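Local coordinates for DUF4276 family protein (Pyrococcus horikoshii, PDB 2P62) that is of unknown function but belongs to a family related to the Toprim-like proteins and is seen as a two-chain assembly, at residues Glu91-Asp97 against Lys130-Met136; Asn142-Val146 against Met173-Ser177; Phe145-Glu151 against Asp182-Lys187. All blocks are in the same frame, centred on the assembly; numbering follows the deposited sequence.

Interaction 1 of 3, residues Glu91-Asp97 against Lys130-Met136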
# COMPACT_ATOMS: atom_id res chain seq x y z
N GLU A 91 -27.56 7.07 8.86
CA GLU A 91 -26.62 6.65 9.88
C GLU A 91 -25.20 7.01 9.48
O GLU A 91 -24.85 7.01 8.29
CB GLU A 91 -26.73 5.13 10.16
CG GLU A 91 -28.15 4.65 10.49
CD GLU A 91 -28.25 3.19 10.91
OE1 GLU A 91 -27.60 2.32 10.28
OE2 GLU A 91 -29.02 2.91 11.87
N VAL A 92 -24.41 7.34 10.48
CA VAL A 92 -23.02 7.67 10.28
C VAL A 92 -22.22 6.92 11.33
O VAL A 92 -22.52 6.99 12.53
CB VAL A 92 -22.74 9.18 10.44
CG1 VAL A 92 -21.24 9.43 10.32
CG2 VAL A 92 -23.48 9.98 9.36
N TYR A 93 -21.22 6.17 10.87
CA TYR A 93 -20.35 5.41 11.76
C TYR A 93 -18.97 6.06 11.77
O TYR A 93 -18.43 6.38 10.72
CB TYR A 93 -20.24 3.95 11.27
CG TYR A 93 -21.55 3.20 11.36
CD1 TYR A 93 -22.51 3.34 10.36
CD2 TYR A 93 -21.86 2.42 12.48
CE1 TYR A 93 -23.76 2.75 10.48
CE2 TYR A 93 -23.12 1.82 12.60
CZ TYR A 93 -24.07 1.99 11.60
OH TYR A 93 -25.34 1.47 11.73
N VAL A 94 -18.42 6.27 12.95
CA VAL A 94 -17.09 6.86 13.04
C VAL A 94 -16.22 5.87 13.81
O VAL A 94 -16.41 5.68 15.00
CB VAL A 94 -17.14 8.22 13.76
CG1 VAL A 94 -15.75 8.86 13.78
CG2 VAL A 94 -18.12 9.14 13.04
N VAL A 95 -15.28 5.24 13.11
CA VAL A 95 -14.41 4.24 13.71
C VAL A 95 -12.98 4.72 13.90
O VAL A 95 -12.35 5.23 12.96
CB VAL A 95 -14.38 2.97 12.84
CG1 VAL A 95 -13.40 1.95 13.41
CG2 VAL A 95 -15.81 2.40 12.76
N ARG A 96 -12.48 4.54 15.11
CA ARG A 96 -11.13 4.97 15.45
C ARG A 96 -10.54 4.04 16.50
O ARG A 96 -11.26 3.52 17.35
CB ARG A 96 -11.14 6.40 16.00
CG ARG A 96 -9.74 6.92 16.32
CD ARG A 96 -9.73 8.35 16.82
NE ARG A 96 -10.18 8.47 18.21
CZ ARG A 96 -10.20 9.60 18.90
NH1 ARG A 96 -9.79 10.73 18.34
NH2 ARG A 96 -10.63 9.61 20.14
N ASP A 97 -9.23 3.81 16.43
CA ASP A 97 -8.59 2.96 17.42
C ASP A 97 -8.86 3.59 18.78
O ASP A 97 -8.98 4.81 18.90
CB ASP A 97 -7.07 2.89 17.24
CG ASP A 97 -6.64 2.22 15.95
OD1 ASP A 97 -7.36 1.32 15.46
OD2 ASP A 97 -5.55 2.59 15.45
N LYS A 130 -28.52 8.96 13.05
CA LYS A 130 -27.88 8.19 14.11
C LYS A 130 -26.36 8.12 13.92
O LYS A 130 -25.87 7.51 12.98
CB LYS A 130 -28.44 6.76 14.17
CG LYS A 130 -29.84 6.66 14.74
CD LYS A 130 -30.26 5.21 14.88
CE LYS A 130 -31.71 5.12 15.31
NZ LYS A 130 -32.56 5.93 14.39
N ILE A 131 -25.62 8.77 14.81
CA ILE A 131 -24.17 8.76 14.73
C ILE A 131 -23.59 7.75 15.71
O ILE A 131 -23.81 7.83 16.92
CB ILE A 131 -23.62 10.17 15.00
CG1 ILE A 131 -24.23 11.15 13.99
CG2 ILE A 131 -22.09 10.17 14.88
CD1 ILE A 131 -24.02 12.67 14.27
N TYR A 132 -22.86 6.77 15.18
CA TYR A 132 -22.28 5.73 16.00
C TYR A 132 -20.78 5.84 16.18
O TYR A 132 -20.01 5.54 15.27
CB TYR A 132 -22.61 4.35 15.43
CG TYR A 132 -24.06 3.96 15.50
CD1 TYR A 132 -24.60 3.37 16.65
CD2 TYR A 132 -24.91 4.15 14.40
CE1 TYR A 132 -25.93 2.98 16.71
CE2 TYR A 132 -26.25 3.76 14.45
CZ TYR A 132 -26.75 3.17 15.60
OH TYR A 132 -28.06 2.77 15.65
N PRO A 133 -20.35 6.30 17.35
CA PRO A 133 -18.90 6.41 17.56
C PRO A 133 -18.42 5.03 18.05
O PRO A 133 -18.97 4.47 18.99
CB PRO A 133 -18.78 7.52 18.61
CG PRO A 133 -20.09 7.49 19.34
CD PRO A 133 -21.12 7.13 18.30
N TYR A 134 -17.41 4.48 17.38
CA TYR A 134 -16.92 3.17 17.76
C TYR A 134 -15.41 3.09 17.89
O TYR A 134 -14.67 3.51 17.00
CB TYR A 134 -17.42 2.14 16.74
CG TYR A 134 -17.05 0.71 17.08
CD1 TYR A 134 -15.89 0.13 16.58
CD2 TYR A 134 -17.87 -0.06 17.91
CE1 TYR A 134 -15.54 -1.18 16.91
CE2 TYR A 134 -17.53 -1.37 18.25
CZ TYR A 134 -16.37 -1.92 17.74
OH TYR A 134 -16.03 -3.22 18.05
N GLY A 135 -14.95 2.54 19.02
CA GLY A 135 -13.53 2.39 19.25
C GLY A 135 -13.08 0.99 18.87
O GLY A 135 -13.63 0.02 19.37
N MET A 136 -12.10 0.89 17.97
CA MET A 136 -11.60 -0.41 17.52
C MET A 136 -10.47 -0.94 18.40
O MET A 136 -9.63 -0.18 18.88
CB MET A 136 -11.10 -0.29 16.08
CG MET A 136 -10.54 -1.59 15.47
SD MET A 136 -11.80 -2.86 15.15
CE MET A 136 -12.77 -1.97 13.97
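Tyr-93 and Tyr-132 run alongside each other in one direction. Their near-parallel rings, with planes 10° apart, are offset and share little overlap; the centroids are 4.9 Å apart. The closest carbons are Tyr-93 CE2 and Tyr-132 CD2, at 3.4 Å. In both residues CG stands anti to the carbonyl carbon (chi1 -65° and -68°), which leans the two rings the same way along the sheet. Tyr-93 OH gives a hydrogen bond to Glu-91 OE1, 2.8 Å away, from above the carboxylate plane. The other oxygen, Glu-91 OE2, sits at the edge of the Tyr-132 ring, 3.9 Å from CE2. Lys-4 forms a salt bridge with Glu-91 OE1, giving that oxygen a second partner. Further along, Met-136 bends back at chi2 and chi3 and brings CE to 4.0 Å from Val-95 CG1.

Beneath these side chains run two neighbouring parallel strands in the middle of the mixed sheet, in unbroken register from Glu-91/Lys-130 to Asp-97/Met-136. Six backbone hydrogen bonds join them. Tyr-132 N to Val-92 O is the shortest, at 2.7 Å, and Arg-96 N to Tyr-134 O the longest, at 3.1 Å. Strand 2-7 pairs with the other edge of strand 89-97, and helix 233-239 packs over the tyrosine face through Leu-235 and Arg-238. On the reverse face, Val-94, Ile-131 and Pro-133 meet helix 104-109, and Arg-96 makes a cation-pi contact with Trp-107.

Interaction 2 of 3, residues Asn142-Val146 against Met173-Ser177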
# COMPACT_ATOMS: atom_id res chain seq x y z
N ASN A 142 -3.66 -11.65 25.02
CA ASN A 142 -2.73 -12.18 25.99
C ASN A 142 -1.48 -12.84 25.43
O ASN A 142 -1.37 -14.06 25.39
CB ASN A 142 -3.45 -13.13 26.94
CG ASN A 142 -4.31 -12.39 27.95
OD1 ASN A 142 -3.80 -11.61 28.75
ND2 ASN A 142 -5.63 -12.62 27.90
N GLU A 143 -0.54 -12.00 24.98
CA GLU A 143 0.74 -12.47 24.43
C GLU A 143 1.88 -11.77 25.18
O GLU A 143 2.02 -10.55 25.14
CB GLU A 143 0.81 -12.17 22.92
CG GLU A 143 -0.20 -12.98 22.09
CD GLU A 143 0.13 -14.47 22.05
OE1 GLU A 143 -0.74 -15.27 21.62
OE2 GLU A 143 1.25 -14.84 22.45
N PRO A 144 2.72 -12.55 25.89
CA PRO A 144 3.84 -11.99 26.67
C PRO A 144 4.81 -11.09 25.91
O PRO A 144 5.50 -10.26 26.52
CB PRO A 144 4.52 -13.24 27.24
CG PRO A 144 4.20 -14.31 26.23
CD PRO A 144 2.75 -14.02 25.88
N PHE A 145 4.87 -11.24 24.60
CA PHE A 145 5.79 -10.43 23.81
C PHE A 145 5.13 -9.33 22.98
O PHE A 145 5.79 -8.69 22.16
CB PHE A 145 6.64 -11.35 22.93
CG PHE A 145 7.57 -12.22 23.72
CD1 PHE A 145 8.61 -11.66 24.45
CD2 PHE A 145 7.37 -13.60 23.78
CE1 PHE A 145 9.45 -12.46 25.23
CE2 PHE A 145 8.20 -14.41 24.56
CZ PHE A 145 9.25 -13.83 25.29
N VAL A 146 3.84 -9.10 23.22
CA VAL A 146 3.11 -8.08 22.48
C VAL A 146 2.50 -7.02 23.40
O VAL A 146 1.80 -7.34 24.35
CB VAL A 146 1.98 -8.72 21.64
CG1 VAL A 146 1.30 -7.65 20.79
CG2 VAL A 146 2.54 -9.83 20.76
N MET A 173 8.45 -14.55 17.84
CA MET A 173 8.07 -13.36 18.61
C MET A 173 9.10 -13.09 19.70
O MET A 173 9.46 -11.93 19.95
CB MET A 173 6.68 -13.53 19.24
CG MET A 173 5.49 -13.31 18.30
SD MET A 173 3.85 -13.34 19.11
CE MET A 173 3.33 -14.98 18.70
N ARG A 174 9.57 -14.16 20.34
CA ARG A 174 10.57 -14.07 21.39
C ARG A 174 11.85 -13.48 20.81
O ARG A 174 12.43 -12.55 21.37
CB ARG A 174 10.87 -15.46 21.98
CG ARG A 174 11.88 -15.46 23.12
CD ARG A 174 12.30 -16.88 23.49
NE ARG A 174 11.18 -17.63 24.05
CZ ARG A 174 10.62 -17.36 25.23
NH1 ARG A 174 11.10 -16.36 25.98
NH2 ARG A 174 9.58 -18.07 25.66
N ALA A 175 12.28 -14.05 19.69
CA ALA A 175 13.49 -13.58 19.03
C ALA A 175 13.32 -12.14 18.55
O ALA A 175 14.21 -11.31 18.76
CB ALA A 175 13.83 -14.50 17.86
N LEU A 176 12.18 -11.82 17.93
CA LEU A 176 11.98 -10.45 17.45
C LEU A 176 12.07 -9.47 18.61
O LEU A 176 12.68 -8.40 18.49
CB LEU A 176 10.62 -10.27 16.75
CG LEU A 176 10.40 -10.50 15.24
CD1 LEU A 176 11.55 -9.92 14.43
CD2 LEU A 176 10.24 -11.98 14.95
N SER A 177 11.48 -9.83 19.74
CA SER A 177 11.49 -8.99 20.92
C SER A 177 12.93 -8.76 21.40
O SER A 177 13.36 -7.62 21.60
CB SER A 177 10.65 -9.63 22.03
OG SER A 177 10.32 -8.68 23.03
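Phe-145 and Met-173 come within 6.4 Å of each other at their CA atoms, where a type I beta turn from Glu-143 to Val-146 meets helix 171-180. The turn lies in the loop between strand 129-136 and helix 152-162, and side chains carry its packing on the helix. The Phe-145 ring lies flat against the helix. Arg-174 CA sits over the centre of one face in a CH-pi contact, 3.9 Å from the centroid. Arg-174 then runs past the ring. Its CG is anti to the backbone N (chi1 -178°) and the chain bends at chi3, which carries the guanidinium beyond the ring. The two planes are 84° apart, and the ring rim at CE2 and CZ lies over one face of the guanidinium; Arg-174 NH1 is 3.2 Å from Phe-145 CZ. Ser-177 flanks the other end of the ring, with OG 3.7 Å from Phe-145 CD1; that hydroxyl is hydrogen-bonded to Asp-182 O. Beside the ring, Phe-145 CB packs on Met-173 CB at 4.3 Å. The same helix turns Ala-175 and Leu-176 to the second subunit, where they meet their own counterparts. Deeper in, Met-173 reaches Val-146, its SD 4.1 Å from CG2 of that valine.

Interaction 3 of 3, residues Phe145-Glu151 against Asp182-Lys187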
# COMPACT_ATOMS: atom_id res chain seq x y z
N PHE A 145 4.87 -11.24 24.60
CA PHE A 145 5.79 -10.43 23.81
C PHE A 145 5.13 -9.33 22.98
O PHE A 145 5.79 -8.69 22.16
CB PHE A 145 6.64 -11.35 22.93
CG PHE A 145 7.57 -12.22 23.72
CD1 PHE A 145 8.61 -11.66 24.45
CD2 PHE A 145 7.37 -13.60 23.78
CE1 PHE A 145 9.45 -12.46 25.23
CE2 PHE A 145 8.20 -14.41 24.56
CZ PHE A 145 9.25 -13.83 25.29
N VAL A 146 3.84 -9.10 23.22
CA VAL A 146 3.11 -8.08 22.48
C VAL A 146 2.50 -7.02 23.40
O VAL A 146 1.80 -7.34 24.35
CB VAL A 146 1.98 -8.72 21.64
CG1 VAL A 146 1.30 -7.65 20.79
CG2 VAL A 146 2.54 -9.83 20.76
N LYS A 147 2.77 -5.75 23.10
CA LYS A 147 2.23 -4.65 23.88
C LYS A 147 0.72 -4.61 23.76
O LYS A 147 0.15 -4.97 22.73
CB LYS A 147 2.82 -3.32 23.43
CG LYS A 147 4.28 -3.14 23.79
CD LYS A 147 4.79 -1.78 23.37
CE LYS A 147 6.25 -1.59 23.78
NZ LYS A 147 6.77 -0.25 23.38
N GLU A 148 0.07 -4.14 24.82
CA GLU A 148 -1.39 -4.07 24.84
C GLU A 148 -1.87 -2.75 24.24
O GLU A 148 -2.33 -1.86 24.96
CB GLU A 148 -1.85 -4.24 26.29
CG GLU A 148 -3.11 -5.06 26.46
CD GLU A 148 -2.97 -6.49 25.97
OE1 GLU A 148 -2.06 -7.21 26.44
OE2 GLU A 148 -3.78 -6.90 25.12
N LYS A 149 -1.75 -2.60 22.92
CA LYS A 149 -2.20 -1.37 22.26
C LYS A 149 -3.54 -1.63 21.59
O LYS A 149 -3.63 -2.43 20.65
CB LYS A 149 -1.15 -0.90 21.26
CG LYS A 149 0.26 -0.82 21.86
CD LYS A 149 1.29 -0.23 20.89
CE LYS A 149 1.02 1.25 20.61
NZ LYS A 149 2.09 1.85 19.79
N LYS A 150 -4.58 -0.97 22.08
CA LYS A 150 -5.92 -1.15 21.55
C LYS A 150 -6.11 -0.44 20.23
O LYS A 150 -6.21 0.79 20.16
CB LYS A 150 -6.95 -0.67 22.58
CG LYS A 150 -6.90 -1.43 23.90
CD LYS A 150 -8.09 -1.06 24.77
CE LYS A 150 -8.08 -1.79 26.11
NZ LYS A 150 -6.96 -1.33 26.99
N GLU A 151 -6.17 -1.23 19.17
CA GLU A 151 -6.32 -0.71 17.82
C GLU A 151 -6.65 -1.84 16.86
O GLU A 151 -6.67 -3.00 17.25
CB GLU A 151 -5.02 -0.01 17.39
CG GLU A 151 -3.75 -0.84 17.54
CD GLU A 151 -2.49 -0.05 17.21
OE1 GLU A 151 -2.36 1.09 17.70
OE2 GLU A 151 -1.63 -0.57 16.46
N ASP A 182 12.64 -4.67 23.11
CA ASP A 182 11.35 -4.22 23.66
C ASP A 182 10.27 -5.17 23.15
O ASP A 182 10.51 -5.99 22.27
CB ASP A 182 11.04 -2.79 23.21
CG ASP A 182 9.84 -2.15 23.95
OD1 ASP A 182 9.50 -1.00 23.62
OD2 ASP A 182 9.25 -2.79 24.85
N LYS A 183 9.07 -5.06 23.72
CA LYS A 183 7.97 -5.91 23.27
C LYS A 183 7.54 -5.48 21.88
O LYS A 183 7.74 -4.34 21.47
CB LYS A 183 6.78 -5.82 24.22
CG LYS A 183 6.95 -6.54 25.54
CD LYS A 183 5.73 -6.31 26.44
CE LYS A 183 5.92 -6.91 27.83
NZ LYS A 183 4.80 -6.53 28.76
N LEU A 184 6.93 -6.42 21.18
CA LEU A 184 6.43 -6.20 19.84
C LEU A 184 5.10 -5.47 19.87
O LEU A 184 4.26 -5.77 20.73
CB LEU A 184 6.25 -7.56 19.17
CG LEU A 184 7.37 -8.10 18.29
CD1 LEU A 184 8.75 -7.74 18.82
CD2 LEU A 184 7.18 -9.60 18.18
N THR A 185 4.91 -4.52 18.96
CA THR A 185 3.63 -3.80 18.88
C THR A 185 2.66 -4.66 18.06
O THR A 185 3.08 -5.58 17.35
CB THR A 185 3.75 -2.46 18.13
OG1 THR A 185 4.22 -2.71 16.80
CG2 THR A 185 4.68 -1.51 18.84
N PRO A 186 1.35 -4.39 18.16
CA PRO A 186 0.43 -5.20 17.37
C PRO A 186 0.76 -5.07 15.88
O PRO A 186 0.61 -6.03 15.13
CB PRO A 186 -0.94 -4.63 17.74
CG PRO A 186 -0.64 -3.22 18.18
CD PRO A 186 0.62 -3.42 19.00
N LYS A 187 1.23 -3.90 15.46
CA LYS A 187 1.59 -3.70 14.06
C LYS A 187 2.82 -4.52 13.70
O LYS A 187 3.01 -4.90 12.55
CB LYS A 187 1.84 -2.22 13.75
CG LYS A 187 0.58 -1.37 13.66
CD LYS A 187 0.94 0.10 13.50
CE LYS A 187 -0.24 1.04 13.77
NZ LYS A 187 -1.25 1.05 12.67
O HOH W 1 0.76 -0.91 16.85
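Backbone hydrogen bonds hold Phe-145 to Lys-147 against Leu-184. Leu-184 N donates to Phe-145 O at 2.7 Å, and Lys-147 N donates to Leu-184 O at 2.8 Å. Val-146 CA also makes a CA-H...O contact with Leu-184 O.

Charge adds a second tie. Lys-147 is extended beyond CG and brings NZ to 2.8 Å from Asp-182 OD1 in a salt bridge, on the syn side of the carboxylate but 34° out of its plane. With an alanine in place of Asp-182, the Lys-147 ammonium would probably lose its carboxylate partner and its long chain could swing free. Glu-151 OE2 is 4.1 Å from Lys-187 NZ, too far for a salt bridge; Lys-187 pairs with Glu-153 instead.

Apolar packing centres on Pro-186. Lys-149 crosses it at about a right angle, with CD 3.8 Å from Pro-186 CD. Glu-151 crosses it likewise, with CG 4.0 Å from Pro-186 CG.

Thr-185 OG1 caps Asp-188 N, and Glu-151 holds the N-cap position of helix 152-162. The arrangement is a single beta bridge, Val-146 with Leu-184, between two loops, each leading into a helix start.

How the interactions relate
Interactions 2 and 3 are neighbours, with centres 8 Å apart. They share Phe-145 and Val-146, so one loop meets helix 171-180 and then the 182-187 segment that leads into helix 186-196. They also touch where Pro-144 O of interaction 2 packs 3.6 Å from Lys-183 CE of interaction 3. Interaction 1 lies in the central sheet, 23 Å from interaction 3 between centres. The two still touch, where Asp-97 and Met-136 at the strand ends pack on Glu-151. Interaction 2 is more remote from the sheet, its nearest atoms about 13 Å from interaction 1. Interaction 3 thus lies between the sheet and the outlying helices. No ligand or active site is established here.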